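Local coordinates for cellulase CEL9M (PDB 1IA6), which probably hydrolyses internal beta-1,4-glucosidic linkages of cellulose, as the catalytic module of a family 9 glycoside hydrolase that binds calcium and zinc, at residues 104-109 with 177-182; 193-198 with 234-239; 216-221 with 268-273; 286-291 with 324-329; 305-310 with 337-342. One frame throughout, in Å; residues are numbered along the deposited sequence.

Interaction 1: residues 104-109 with 177-182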
# COMPACT_ATOMS: atom_id res chain seq x y z
N TYR A 104 9.20 7.32 10.17
CA TYR A 104 8.44 8.52 9.83
C TYR A 104 7.19 8.64 10.71
O TYR A 104 6.88 9.71 11.21
CB TYR A 104 8.08 8.48 8.34
CG TYR A 104 7.12 9.55 7.86
CD1 TYR A 104 7.43 10.90 7.98
CD2 TYR A 104 5.92 9.19 7.25
CE1 TYR A 104 6.55 11.88 7.50
CE2 TYR A 104 5.04 10.16 6.77
CZ TYR A 104 5.36 11.50 6.90
OH TYR A 104 4.49 12.46 6.42
N PHE A 105 6.47 7.53 10.89
CA PHE A 105 5.27 7.57 11.72
C PHE A 105 5.60 7.97 13.16
O PHE A 105 4.86 8.74 13.78
CB PHE A 105 4.57 6.21 11.73
CG PHE A 105 4.12 5.75 10.37
CD1 PHE A 105 3.71 6.66 9.40
CD2 PHE A 105 4.08 4.39 10.07
CE1 PHE A 105 3.28 6.23 8.14
CE2 PHE A 105 3.66 3.95 8.82
CZ PHE A 105 3.26 4.87 7.85
N LEU A 106 6.70 7.45 13.69
CA LEU A 106 7.10 7.76 15.06
C LEU A 106 7.46 9.24 15.21
O LEU A 106 7.08 9.87 16.19
CB LEU A 106 8.28 6.87 15.48
CG LEU A 106 7.95 5.39 15.69
CD1 LEU A 106 9.23 4.62 16.01
CD2 LEU A 106 6.94 5.24 16.82
N LYS A 107 8.18 9.78 14.24
CA LYS A 107 8.57 11.19 14.28
C LYS A 107 7.34 12.10 14.17
O LYS A 107 7.31 13.20 14.71
CB LYS A 107 9.55 11.50 13.14
CG LYS A 107 10.89 10.80 13.31
CD LYS A 107 11.74 10.86 12.05
CE LYS A 107 12.14 12.28 11.69
NZ LYS A 107 13.03 12.29 10.50
N SER A 108 6.32 11.62 13.47
CA SER A 108 5.09 12.38 13.27
C SER A 108 4.15 12.33 14.48
O SER A 108 3.08 12.93 14.45
CB SER A 108 4.34 11.86 12.03
OG SER A 108 5.14 11.95 10.87
N HIS A 109 4.55 11.62 15.53
CA HIS A 109 3.76 11.48 16.75
C HIS A 109 4.59 12.04 17.91
O HIS A 109 5.12 11.29 18.73
CB HIS A 109 3.45 9.99 16.98
CG HIS A 109 2.51 9.71 18.12
ND1 HIS A 109 1.30 10.34 18.26
CD2 HIS A 109 2.60 8.83 19.14
CE1 HIS A 109 0.67 9.86 19.32
NE2 HIS A 109 1.44 8.94 19.87
N ALA A 177 10.89 -2.35 18.41
CA ALA A 177 9.60 -2.99 18.19
C ALA A 177 8.58 -2.54 19.23
O ALA A 177 7.44 -2.24 18.89
CB ALA A 177 9.75 -4.51 18.22
N THR A 178 8.99 -2.49 20.49
CA THR A 178 8.10 -2.07 21.56
C THR A 178 7.73 -0.60 21.41
O THR A 178 6.61 -0.20 21.75
CB THR A 178 8.73 -2.34 22.94
OG1 THR A 178 8.88 -3.75 23.11
CG2 THR A 178 7.86 -1.78 24.05
N LYS A 179 8.66 0.20 20.91
CA LYS A 179 8.39 1.62 20.70
C LYS A 179 7.26 1.71 19.67
O LYS A 179 6.36 2.55 19.79
CB LYS A 179 9.64 2.33 20.18
CG LYS A 179 9.44 3.81 19.90
CD LYS A 179 10.74 4.50 19.53
CE LYS A 179 11.63 4.75 20.74
NZ LYS A 179 12.08 3.50 21.39
N CYS A 180 7.29 0.84 18.67
CA CYS A 180 6.26 0.82 17.64
C CYS A 180 4.91 0.41 18.23
O CYS A 180 3.89 1.03 17.92
CB CYS A 180 6.63 -0.15 16.52
SG CYS A 180 7.93 0.48 15.43
N LEU A 181 4.90 -0.62 19.07
CA LEU A 181 3.65 -1.08 19.68
C LEU A 181 3.05 -0.01 20.60
O LEU A 181 1.84 0.20 20.60
CB LEU A 181 3.88 -2.37 20.48
CG LEU A 181 2.62 -3.01 21.09
CD1 LEU A 181 1.66 -3.41 19.97
CD2 LEU A 181 3.01 -4.23 21.91
N ASN A 182 3.89 0.66 21.39
CA ASN A 182 3.38 1.70 22.28
C ASN A 182 2.73 2.82 21.46
O ASN A 182 1.68 3.33 21.83
CB ASN A 182 4.49 2.27 23.17
CG ASN A 182 4.92 1.29 24.25
OD1 ASN A 182 4.14 0.44 24.67
ND2 ASN A 182 6.16 1.43 24.72

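Interaction 2: residues 193-198 with 234-239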
# COMPACT_ATOMS: atom_id res chain seq x y z
N ALA A 193 -11.31 7.55 20.21
CA ALA A 193 -11.74 8.62 21.12
C ALA A 193 -12.59 9.67 20.39
O ALA A 193 -13.62 10.11 20.89
CB ALA A 193 -10.53 9.28 21.75
N ASN A 194 -12.14 10.08 19.20
CA ASN A 194 -12.85 11.06 18.38
C ASN A 194 -12.97 10.42 17.00
O ASN A 194 -11.99 10.32 16.27
CB ASN A 194 -12.06 12.36 18.28
CG ASN A 194 -12.87 13.49 17.67
OD1 ASN A 194 -13.65 13.28 16.74
ND2 ASN A 194 -12.69 14.70 18.19
N GLN A 195 -14.18 10.01 16.65
CA GLN A 195 -14.41 9.31 15.40
C GLN A 195 -14.84 10.12 14.18
O GLN A 195 -15.77 10.92 14.23
CB GLN A 195 -15.41 8.18 15.65
CG GLN A 195 -14.81 7.04 16.46
CD GLN A 195 -15.83 6.04 16.97
OE1 GLN A 195 -16.87 5.84 16.36
NE2 GLN A 195 -15.52 5.40 18.09
N GLY A 196 -14.14 9.88 13.07
CA GLY A 196 -14.40 10.56 11.82
C GLY A 196 -13.25 10.31 10.87
O GLY A 196 -12.16 9.95 11.31
N VAL A 197 -13.46 10.47 9.56
CA VAL A 197 -12.37 10.24 8.62
C VAL A 197 -11.42 11.43 8.56
O VAL A 197 -11.82 12.57 8.81
CB VAL A 197 -12.89 9.95 7.19
CG1 VAL A 197 -13.73 8.68 7.18
CG2 VAL A 197 -13.70 11.14 6.67
N GLY A 198 -10.16 11.16 8.22
CA GLY A 198 -9.16 12.21 8.12
C GLY A 198 -9.28 12.97 6.81
O GLY A 198 -10.11 12.64 5.97
N GLU A 234 -15.53 -5.93 16.87
CA GLU A 234 -16.84 -6.40 16.46
C GLU A 234 -17.87 -5.27 16.42
O GLU A 234 -18.83 -5.32 15.65
CB GLU A 234 -17.32 -7.52 17.38
CG GLU A 234 -16.39 -8.73 17.37
CD GLU A 234 -17.12 -10.02 17.65
OE1 GLU A 234 -17.92 -10.45 16.79
OE2 GLU A 234 -16.90 -10.61 18.73
N GLN A 235 -17.66 -4.26 17.24
CA GLN A 235 -18.55 -3.11 17.30
C GLN A 235 -18.26 -2.12 16.16
O GLN A 235 -19.18 -1.63 15.51
CB GLN A 235 -18.41 -2.42 18.65
CG GLN A 235 -19.27 -1.18 18.82
CD GLN A 235 -18.98 -0.46 20.12
OE1 GLN A 235 -18.74 0.75 20.14
NE2 GLN A 235 -19.00 -1.20 21.23
N PHE A 236 -16.98 -1.85 15.92
CA PHE A 236 -16.60 -0.90 14.87
C PHE A 236 -16.88 -1.37 13.45
O PHE A 236 -17.25 -0.56 12.59
CB PHE A 236 -15.12 -0.55 14.99
CG PHE A 236 -14.76 0.15 16.26
CD1 PHE A 236 -15.59 1.13 16.80
CD2 PHE A 236 -13.57 -0.15 16.93
CE1 PHE A 236 -15.25 1.79 17.98
CE2 PHE A 236 -13.22 0.50 18.10
CZ PHE A 236 -14.06 1.48 18.63
N ILE A 237 -16.72 -2.66 13.18
CA ILE A 237 -16.94 -3.14 11.83
C ILE A 237 -18.41 -3.07 11.41
O ILE A 237 -18.72 -3.13 10.21
CB ILE A 237 -16.42 -4.58 11.66
CG1 ILE A 237 -16.29 -4.91 10.17
CG2 ILE A 237 -17.34 -5.57 12.36
CD1 ILE A 237 -15.55 -6.19 9.87
N THR A 238 -19.31 -2.93 12.38
CA THR A 238 -20.74 -2.86 12.10
C THR A 238 -21.29 -1.43 12.11
O THR A 238 -22.50 -1.24 12.00
CB THR A 238 -21.57 -3.69 13.09
OG1 THR A 238 -21.40 -3.15 14.40
CG2 THR A 238 -21.12 -5.14 13.09
N LEU A 239 -20.41 -0.45 12.24
CA LEU A 239 -20.84 0.95 12.27
C LEU A 239 -21.34 1.39 10.90
O LEU A 239 -20.62 1.30 9.90
CB LEU A 239 -19.69 1.87 12.70
CG LEU A 239 -19.21 1.85 14.15
CD1 LEU A 239 -18.01 2.77 14.30
CD2 LEU A 239 -20.34 2.29 15.08

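Interaction 3: residues 216-221 with 268-273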
# COMPACT_ATOMS: atom_id res chain seq x y z
N ALA A 216 -7.30 -2.37 12.77
CA ALA A 216 -6.24 -2.04 13.71
C ALA A 216 -6.42 -2.80 15.02
O ALA A 216 -5.45 -3.25 15.63
CB ALA A 216 -6.22 -0.54 13.98
N ALA A 217 -7.67 -2.95 15.44
CA ALA A 217 -8.00 -3.66 16.67
C ALA A 217 -7.61 -5.14 16.61
O ALA A 217 -7.11 -5.68 17.59
CB ALA A 217 -9.49 -3.52 16.98
N THR A 218 -7.81 -5.78 15.46
CA THR A 218 -7.46 -7.20 15.36
C THR A 218 -5.95 -7.40 15.51
O THR A 218 -5.51 -8.40 16.06
CB THR A 218 -7.93 -7.84 14.03
OG1 THR A 218 -7.21 -7.28 12.93
CG2 THR A 218 -9.43 -7.63 13.83
N TRP A 219 -5.16 -6.45 15.02
CA TRP A 219 -3.71 -6.58 15.14
C TRP A 219 -3.25 -6.34 16.57
O TRP A 219 -2.34 -7.02 17.05
CB TRP A 219 -3.00 -5.63 14.16
CG TRP A 219 -3.10 -6.14 12.76
CD1 TRP A 219 -3.81 -5.59 11.73
CD2 TRP A 219 -2.55 -7.36 12.26
NE1 TRP A 219 -3.73 -6.40 10.62
CE2 TRP A 219 -2.96 -7.49 10.92
CE3 TRP A 219 -1.74 -8.37 12.82
CZ2 TRP A 219 -2.60 -8.59 10.12
CZ3 TRP A 219 -1.38 -9.46 12.03
CH2 TRP A 219 -1.82 -9.56 10.69
N LEU A 220 -3.87 -5.39 17.26
CA LEU A 220 -3.50 -5.14 18.64
C LEU A 220 -3.83 -6.37 19.47
O LEU A 220 -3.15 -6.67 20.45
CB LEU A 220 -4.22 -3.89 19.17
CG LEU A 220 -3.52 -2.60 18.72
CD1 LEU A 220 -4.42 -1.39 18.94
CD2 LEU A 220 -2.21 -2.45 19.48
N TYR A 221 -4.86 -7.11 19.07
CA TYR A 221 -5.21 -8.33 19.80
C TYR A 221 -4.12 -9.37 19.57
O TYR A 221 -3.64 -10.00 20.51
CB TYR A 221 -6.54 -8.91 19.31
CG TYR A 221 -6.83 -10.27 19.92
CD1 TYR A 221 -7.11 -10.40 21.28
CD2 TYR A 221 -6.77 -11.43 19.14
CE1 TYR A 221 -7.32 -11.66 21.85
CE2 TYR A 221 -6.98 -12.69 19.70
CZ TYR A 221 -7.25 -12.80 21.05
OH TYR A 221 -7.46 -14.04 21.61
N ALA A 268 -12.95 -13.44 11.23
CA ALA A 268 -13.44 -14.80 11.02
C ALA A 268 -12.44 -15.75 11.66
O ALA A 268 -12.82 -16.72 12.32
CB ALA A 268 -13.57 -15.10 9.53
N GLN A 269 -11.16 -15.46 11.46
CA GLN A 269 -10.07 -16.28 11.99
C GLN A 269 -10.00 -16.23 13.51
O GLN A 269 -9.82 -17.26 14.17
CB GLN A 269 -8.74 -15.79 11.41
CG GLN A 269 -7.53 -16.62 11.79
CD GLN A 269 -6.27 -16.12 11.10
OE1 GLN A 269 -6.33 -15.45 10.07
NE2 GLN A 269 -5.12 -16.47 11.67
N ILE A 270 -10.17 -15.04 14.06
CA ILE A 270 -10.10 -14.82 15.50
C ILE A 270 -11.35 -15.19 16.30
O ILE A 270 -11.24 -15.73 17.40
CB ILE A 270 -9.76 -13.33 15.79
CG1 ILE A 270 -8.38 -13.02 15.20
CG2 ILE A 270 -9.78 -13.05 17.28
CD1 ILE A 270 -8.03 -11.54 15.24
N THR A 271 -12.53 -14.90 15.76
CA THR A 271 -13.79 -15.18 16.47
C THR A 271 -14.51 -16.44 16.00
O THR A 271 -15.30 -17.02 16.75
CB THR A 271 -14.78 -14.02 16.32
OG1 THR A 271 -15.28 -14.00 14.98
CG2 THR A 271 -14.09 -12.70 16.62
N GLY A 272 -14.25 -16.85 14.77
CA GLY A 272 -14.89 -18.03 14.23
C GLY A 272 -16.37 -17.83 13.93
O GLY A 272 -17.06 -18.78 13.56
N LYS A 273 -16.85 -16.60 14.06
CA LYS A 273 -18.26 -16.30 13.81
C LYS A 273 -18.68 -16.39 12.35
O LYS A 273 -17.97 -15.95 11.45
CB LYS A 273 -18.61 -14.91 14.36
CG LYS A 273 -18.63 -14.83 15.88
CD LYS A 273 -19.14 -13.48 16.32
CE LYS A 273 -19.21 -13.37 17.83
NZ LYS A 273 -19.73 -12.04 18.24

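Interaction 4: residues 286-291 with 324-329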
# COMPACT_ATOMS: atom_id res chain seq x y z
N TYR A 286 -18.46 -13.08 -5.42
CA TYR A 286 -18.84 -11.94 -6.24
C TYR A 286 -17.74 -11.70 -7.28
O TYR A 286 -18.03 -11.45 -8.45
CB TYR A 286 -19.02 -10.70 -5.36
CG TYR A 286 -19.50 -9.48 -6.11
CD1 TYR A 286 -18.60 -8.63 -6.75
CD2 TYR A 286 -20.87 -9.19 -6.20
CE1 TYR A 286 -19.05 -7.51 -7.46
CE2 TYR A 286 -21.32 -8.08 -6.91
CZ TYR A 286 -20.41 -7.25 -7.54
OH TYR A 286 -20.86 -6.15 -8.23
N TRP A 287 -16.49 -11.80 -6.86
CA TRP A 287 -15.37 -11.61 -7.78
C TRP A 287 -15.25 -12.75 -8.79
O TRP A 287 -14.81 -12.54 -9.91
CB TRP A 287 -14.05 -11.46 -7.02
CG TRP A 287 -13.74 -10.04 -6.69
CD1 TRP A 287 -14.36 -9.25 -5.76
CD2 TRP A 287 -12.77 -9.21 -7.34
NE1 TRP A 287 -13.85 -7.98 -5.80
CE2 TRP A 287 -12.87 -7.92 -6.77
CE3 TRP A 287 -11.84 -9.42 -8.37
CZ2 TRP A 287 -12.07 -6.86 -7.18
CZ3 TRP A 287 -11.04 -8.36 -8.77
CH2 TRP A 287 -11.16 -7.09 -8.18
N LYS A 288 -15.66 -13.95 -8.39
CA LYS A 288 -15.58 -15.10 -9.28
C LYS A 288 -16.48 -14.99 -10.51
O LYS A 288 -16.09 -15.40 -11.61
CB LYS A 288 -15.97 -16.38 -8.55
CG LYS A 288 -14.96 -16.88 -7.53
CD LYS A 288 -15.51 -18.14 -6.87
CE LYS A 288 -14.56 -18.68 -5.82
NZ LYS A 288 -15.12 -19.91 -5.20
N THR A 289 -17.67 -14.43 -10.34
CA THR A 289 -18.63 -14.37 -11.44
C THR A 289 -19.29 -13.03 -11.77
O THR A 289 -19.79 -12.85 -12.88
CB THR A 289 -19.75 -15.39 -11.21
OG1 THR A 289 -20.42 -15.08 -9.98
CG2 THR A 289 -19.19 -16.79 -11.12
N GLN A 290 -19.32 -12.11 -10.82
CA GLN A 290 -19.98 -10.82 -11.04
C GLN A 290 -19.06 -9.74 -11.57
O GLN A 290 -19.48 -8.89 -12.37
CB GLN A 290 -20.62 -10.34 -9.74
CG GLN A 290 -21.63 -11.32 -9.15
CD GLN A 290 -22.91 -11.39 -9.96
OE1 GLN A 290 -23.67 -10.42 -10.03
NE2 GLN A 290 -23.15 -12.54 -10.58
N VAL A 291 -17.80 -9.75 -11.14
CA VAL A 291 -16.86 -8.74 -11.60
C VAL A 291 -16.50 -8.97 -13.06
O VAL A 291 -16.19 -10.09 -13.48
CB VAL A 291 -15.58 -8.76 -10.74
CG1 VAL A 291 -14.56 -7.78 -11.29
CG2 VAL A 291 -15.93 -8.40 -9.31
N ASN A 324 -7.67 -22.20 4.51
CA ASN A 324 -8.78 -22.80 3.78
C ASN A 324 -8.43 -22.87 2.30
O ASN A 324 -8.91 -22.07 1.50
CB ASN A 324 -10.04 -21.96 3.98
CG ASN A 324 -10.43 -21.82 5.44
OD1 ASN A 324 -11.03 -20.83 5.84
ND2 ASN A 324 -10.09 -22.83 6.23
N PRO A 325 -7.59 -23.84 1.91
CA PRO A 325 -7.22 -23.98 0.50
C PRO A 325 -8.44 -24.22 -0.38
O PRO A 325 -9.18 -25.18 -0.18
CB PRO A 325 -6.27 -25.17 0.51
CG PRO A 325 -5.66 -25.11 1.88
CD PRO A 325 -6.85 -24.80 2.74
N ASP A 326 -8.65 -23.33 -1.34
CA ASP A 326 -9.76 -23.44 -2.27
C ASP A 326 -9.11 -23.31 -3.64
O ASP A 326 -8.60 -22.25 -4.00
CB ASP A 326 -10.76 -22.30 -2.06
CG ASP A 326 -12.01 -22.46 -2.88
OD1 ASP A 326 -11.90 -22.76 -4.08
OD2 ASP A 326 -13.12 -22.28 -2.33
N GLN A 327 -9.13 -24.40 -4.40
CA GLN A 327 -8.51 -24.42 -5.72
C GLN A 327 -9.07 -23.37 -6.68
O GLN A 327 -8.34 -22.87 -7.54
CB GLN A 327 -8.65 -25.81 -6.34
CG GLN A 327 -7.69 -26.08 -7.49
CD GLN A 327 -6.25 -25.81 -7.09
OE1 GLN A 327 -5.77 -26.31 -6.08
NE2 GLN A 327 -5.55 -25.02 -7.90
N SER A 328 -10.35 -23.04 -6.53
CA SER A 328 -10.97 -22.05 -7.40
C SER A 328 -10.36 -20.68 -7.12
O SER A 328 -10.23 -19.85 -8.03
CB SER A 328 -12.48 -22.00 -7.19
OG SER A 328 -12.82 -21.45 -5.93
N LEU A 329 -9.98 -20.44 -5.87
CA LEU A 329 -9.37 -19.17 -5.48
C LEU A 329 -7.92 -19.11 -5.94
O LEU A 329 -7.45 -18.08 -6.40
CB LEU A 329 -9.45 -18.98 -3.96
CG LEU A 329 -10.86 -18.86 -3.38
CD1 LEU A 329 -10.80 -18.77 -1.87
CD2 LEU A 329 -11.54 -17.62 -3.96

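Interaction 5: residues 305-310 with 337-342. With SO4 (sulfate ion), chain E.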
# COMPACT_ATOMS: atom_id res chain seq x y z
N GLY A 305 -6.44 2.51 -11.85
CA GLY A 305 -5.63 1.59 -11.07
C GLY A 305 -6.26 0.22 -11.11
O GLY A 305 -6.40 -0.44 -10.08
N VAL A 306 -6.63 -0.23 -12.31
CA VAL A 306 -7.28 -1.53 -12.44
C VAL A 306 -6.44 -2.72 -11.97
O VAL A 306 -6.97 -3.63 -11.33
CB VAL A 306 -7.76 -1.77 -13.90
CG1 VAL A 306 -6.59 -1.86 -14.84
CG2 VAL A 306 -8.61 -3.03 -13.97
N LEU A 307 -5.15 -2.72 -12.27
CA LEU A 307 -4.28 -3.83 -11.84
C LEU A 307 -4.09 -3.81 -10.33
O LEU A 307 -3.92 -4.86 -9.70
CB LEU A 307 -2.93 -3.76 -12.55
CG LEU A 307 -3.02 -3.89 -14.08
CD1 LEU A 307 -1.63 -3.81 -14.68
CD2 LEU A 307 -3.68 -5.22 -14.44
N ARG A 308 -4.11 -2.62 -9.75
CA ARG A 308 -3.97 -2.46 -8.31
C ARG A 308 -5.10 -3.24 -7.62
O ARG A 308 -4.86 -3.93 -6.63
CB ARG A 308 -4.01 -0.96 -7.96
CG ARG A 308 -4.37 -0.59 -6.53
CD ARG A 308 -5.87 -0.42 -6.36
NE ARG A 308 -6.43 0.58 -7.28
CZ ARG A 308 -6.41 1.89 -7.09
NH1 ARG A 308 -5.84 2.42 -6.01
NH2 ARG A 308 -6.98 2.70 -7.98
N TYR A 309 -6.31 -3.14 -8.15
CA TYR A 309 -7.45 -3.85 -7.57
C TYR A 309 -7.34 -5.36 -7.74
O TYR A 309 -7.63 -6.11 -6.81
CB TYR A 309 -8.76 -3.36 -8.19
CG TYR A 309 -9.12 -1.94 -7.81
CD1 TYR A 309 -9.17 -1.55 -6.47
CD2 TYR A 309 -9.42 -0.99 -8.78
CE1 TYR A 309 -9.50 -0.25 -6.11
CE2 TYR A 309 -9.77 0.32 -8.43
CZ TYR A 309 -9.80 0.68 -7.09
OH TYR A 309 -10.13 1.96 -6.72
N ALA A 310 -6.95 -5.81 -8.93
CA ALA A 310 -6.83 -7.24 -9.19
C ALA A 310 -5.78 -7.89 -8.28
O ALA A 310 -6.00 -8.99 -7.76
CB ALA A 310 -6.48 -7.49 -10.66
N VAL A 337 -2.19 -12.75 -11.41
CA VAL A 337 -0.76 -12.50 -11.29
C VAL A 337 -0.05 -12.74 -12.62
O VAL A 337 0.75 -11.91 -13.06
CB VAL A 337 -0.11 -13.42 -10.23
CG1 VAL A 337 1.39 -13.21 -10.22
CG2 VAL A 337 -0.69 -13.11 -8.86
N ASP A 338 -0.34 -13.87 -13.25
CA ASP A 338 0.30 -14.18 -14.53
C ASP A 338 -0.03 -13.16 -15.60
O ASP A 338 0.79 -12.88 -16.47
CB ASP A 338 -0.10 -15.59 -14.99
CG ASP A 338 0.48 -16.68 -14.10
OD1 ASP A 338 1.36 -16.37 -13.27
OD2 ASP A 338 0.05 -17.84 -14.22
N TYR A 339 -1.23 -12.59 -15.54
CA TYR A 339 -1.64 -11.57 -16.50
C TYR A 339 -0.74 -10.35 -16.34
O TYR A 339 -0.23 -9.80 -17.32
CB TYR A 339 -3.11 -11.19 -16.27
CG TYR A 339 -3.66 -10.18 -17.25
CD1 TYR A 339 -3.32 -8.83 -17.16
CD2 TYR A 339 -4.52 -10.56 -18.28
CE1 TYR A 339 -3.82 -7.89 -18.05
CE2 TYR A 339 -5.03 -9.63 -19.18
CZ TYR A 339 -4.68 -8.30 -19.07
OH TYR A 339 -5.18 -7.37 -19.95
N ILE A 340 -0.52 -9.96 -15.09
CA ILE A 340 0.32 -8.81 -14.77
C ILE A 340 1.76 -9.03 -15.24
O ILE A 340 2.41 -8.11 -15.74
CB ILE A 340 0.31 -8.55 -13.24
CG1 ILE A 340 -1.06 -8.01 -12.82
CG2 ILE A 340 1.43 -7.58 -12.84
CD1 ILE A 340 -1.27 -7.94 -11.33
N LEU A 341 2.26 -10.26 -15.10
CA LEU A 341 3.62 -10.59 -15.49
C LEU A 341 3.86 -10.72 -17.00
O LEU A 341 5.01 -10.78 -17.44
CB LEU A 341 4.06 -11.88 -14.79
CG LEU A 341 4.11 -11.81 -13.26
CD1 LEU A 341 4.49 -13.17 -12.69
CD2 LEU A 341 5.11 -10.75 -12.84
N GLY A 342 2.79 -10.77 -17.79
CA GLY A 342 2.99 -10.86 -19.23
C GLY A 342 2.02 -11.72 -20.02
O GLY A 342 2.02 -11.67 -21.25
S SO4 E . -7.04 6.25 -6.63
O1 SO4 E . -6.19 7.31 -7.21
O2 SO4 E . -6.23 5.42 -5.72
O3 SO4 E . -7.59 5.42 -7.72
O4 SO4 E . -8.15 6.88 -5.88

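Interaction 1: residues 104-109 with 177-182
L106 reaches across from the end of helix 91-107 to K179 and C180 on helix 174-193, and it supplies every contact from its own segment. The tighter part is at the rim, against the methylenes of the lysine: L106 CD1 lies 3.8 Å from K179 CD and 4.0 Å from K179 CG, while L106 CD2 sits 4.0 Å from the backbone oxygen K179 O. With chi1 at 179°, K179 CG lies anti to the backbone N, and chi2 (174°) runs CD on alongside L106; the bends at chi3 and chi4 affect only the chain beyond CD, where the exposed lysine meets solvent. In the (alpha/alpha)6 barrel of family 9 this joins two helices that are not consecutive, away from the metal and active sites. The inner side is looser: buried C180 offers SG to L106 CD1 at 4.4 Å. A polar link sits nearby: H109, just past the helix end, bonds through NE2 to E186 of helix 174-193.

Interaction 2: residues 193-198 with 234-239
Q195 lays its terminal amide against F236 and L239, and no hydrogen bond joins the two segments. The van der Waals contacts are few. Q195 NE2 approaches F236 CE1 at 3.6 Å, coming obliquely to the ring, with the amide and ring planes 89° apart. On the other branch of the amide, Q195 OE1 is 3.9 Å from L239 CD1, and the two side chains cross at about a right angle. An extended chain beyond CG (chi2 168°) carries the amide out to both partners.

The polar interactions lie within or beside each segment. Q195 NE2 bonds to K192 O in the last turn of helix 174-193, which ties the amide to its own side and limits how it can turn beside F236. The contact joins the loop just after helix 174-193 to the C-terminal part of helix 228-236. A type I beta turn runs from F236 to L239, with L239 N bonded to F236 O at 3.2 Å. T238 OG1 adds a bond to Q235 O at 2.9 Å, arriving 37° out of the carbonyl plane. Among hydrophobic neighbours, the buried F236 ring also packs on Y188 of helix 174-193 and L213 of helix 210-224, and the F236 side chain is about 8 Å from those of the calcium ligands D211 and D212.

Interaction 3: residues 216-221 with 268-273
With chi1 at 172°, Y221 swings its ring trans to the backbone N and out toward I270, whose chi1 of -62° sets CG2 opposite its own backbone N and CG1 opposite its carbonyl carbon. The two branches of I270 therefore divide the work. I270 CG2 lies 3.7 Å from Y221 CE2 and 3.9 Å from Y221 CD2, meeting the ring obliquely, and the two side chains run antiparallel alongside each other. I270 CD1 reaches further along, to 3.9 Å from T218 CB, and is 4.1 Å from Y221 CD2. T218 and Y221, three residues apart, stand on one face of helix 210-224, and I270 packs across both.

The pairing joins helix 210-224 to the C-terminal end of helix 260-271. I230 of helix 228-236, the helix between them in the chain, touches both I270 and Y221. T218 meets I270 with its carbon side: OG1 bonds back to W215 O within its own helix, with a weak further bond from R266. Past I270 the helix ends at T271, and G272, with positive phi, is the first residue outside it. There T271 OG1 accepts from K273 N at 3.2 Å, with an N-H...O angle of 168°, forming an ST turn, and K273 takes the N-cap position of helix 274-289.

Interaction 4: residues 286-291 with 324-329
K288 NZ donates to S328 OG at 2.9 Å, the hydrogen bond that spans this contact. The lysine reaches that far because its chain is fully extended beyond CG, with chi2, chi3 and chi4 all near 180°, from a CG lying opposite the carbonyl carbon (chi1 -71°). Its last methylene follows the amine in: K288 CE is 3.3 Å from S328 OG and 3.7 Å from L329 CD2, the leucine crossing the lysine chain at about a right angle. The contact is thus a polar tip with an apolar flank, and L329 continues inward to pack on M317, Y320 and C321 of helix 306-323.

S328 OG also lies very close to D326 OD1, at a separation too short to be trusted in detail. Better defined is the bond from S328 N to D326 OD1, 2.9 Å, which approaches OD1 almost end-on to its C-O bond although the N-H...O angle is only 134°. D326 OD2 stands 4.2 Å from K288 NZ, beyond a salt bridge, yet the negative charge may still favour the ammonium group's position beside the serine. S328 and L329, which the lysine touches, lie in the first turn of helix 327-341; D326 is its N-cap, with the carboxylate capping S328 N, and the lysine ties that capped end to its own helix, 274-289, in the (alpha/alpha)6 barrel.

Interaction 5: residues 305-310 with 337-342
Two consecutive barrel helices pack here, the first turn of 306-323 against the last turn of 327-341: L307 meets Y339 and I340. L307 CD2 is 4.2 Å from I340 CG1, the two side chains lying side by side but pointing opposite ways, and 4.5 Å from Y339 CE1, which it meets obliquely. All three residues are buried, and Y339 OH bonds to D397. A glycine sits at each terminus: G305 as N-cap before helix 306-323, and G342 after helix 327-341, where positive phi and bonds from G342 N to Y339 O and, weakly, D338 O make a Schellman motif.

R308 points away from the contact. Bends at chi2 (-90°) and chi3 fold its guanidinium back so that NE bonds G305 O at 3.0 Å and lies above the centre of the Y309 ring. Its edge grips a sulfate, probably from the crystallisation liquor, NH1 to O2 at 3.0 Å and NH2 to O3 at 2.8 Å. NH1 also pairs with D414, and W256 NE1 holds the sulfate too.

From the N terminus, interaction 1 closes a loop of 67 residues between helices 91-107 and 174-193 before any other opens. Interactions 2 and 3 close loops of 35 and 46 residues and cross, since 216-221 falls between 193-198 and 234-239 and 268-273 comes after 234-239; the salt bridge E234 OE1 to K273 NZ, 2.8 Å, joins them. Interaction 3 also touches interaction 1, with L220 CD2 4.0 Å from L181 CD1. Interactions 4 and 5, closing 32 and 26 residues, cross in turn, share helix 327-341, and meet at W287 CH2 and Y309 O, 3.9 Å apart. They lie across the chain's centre from interaction 1, so the contacts tie together helices spread round the barrel.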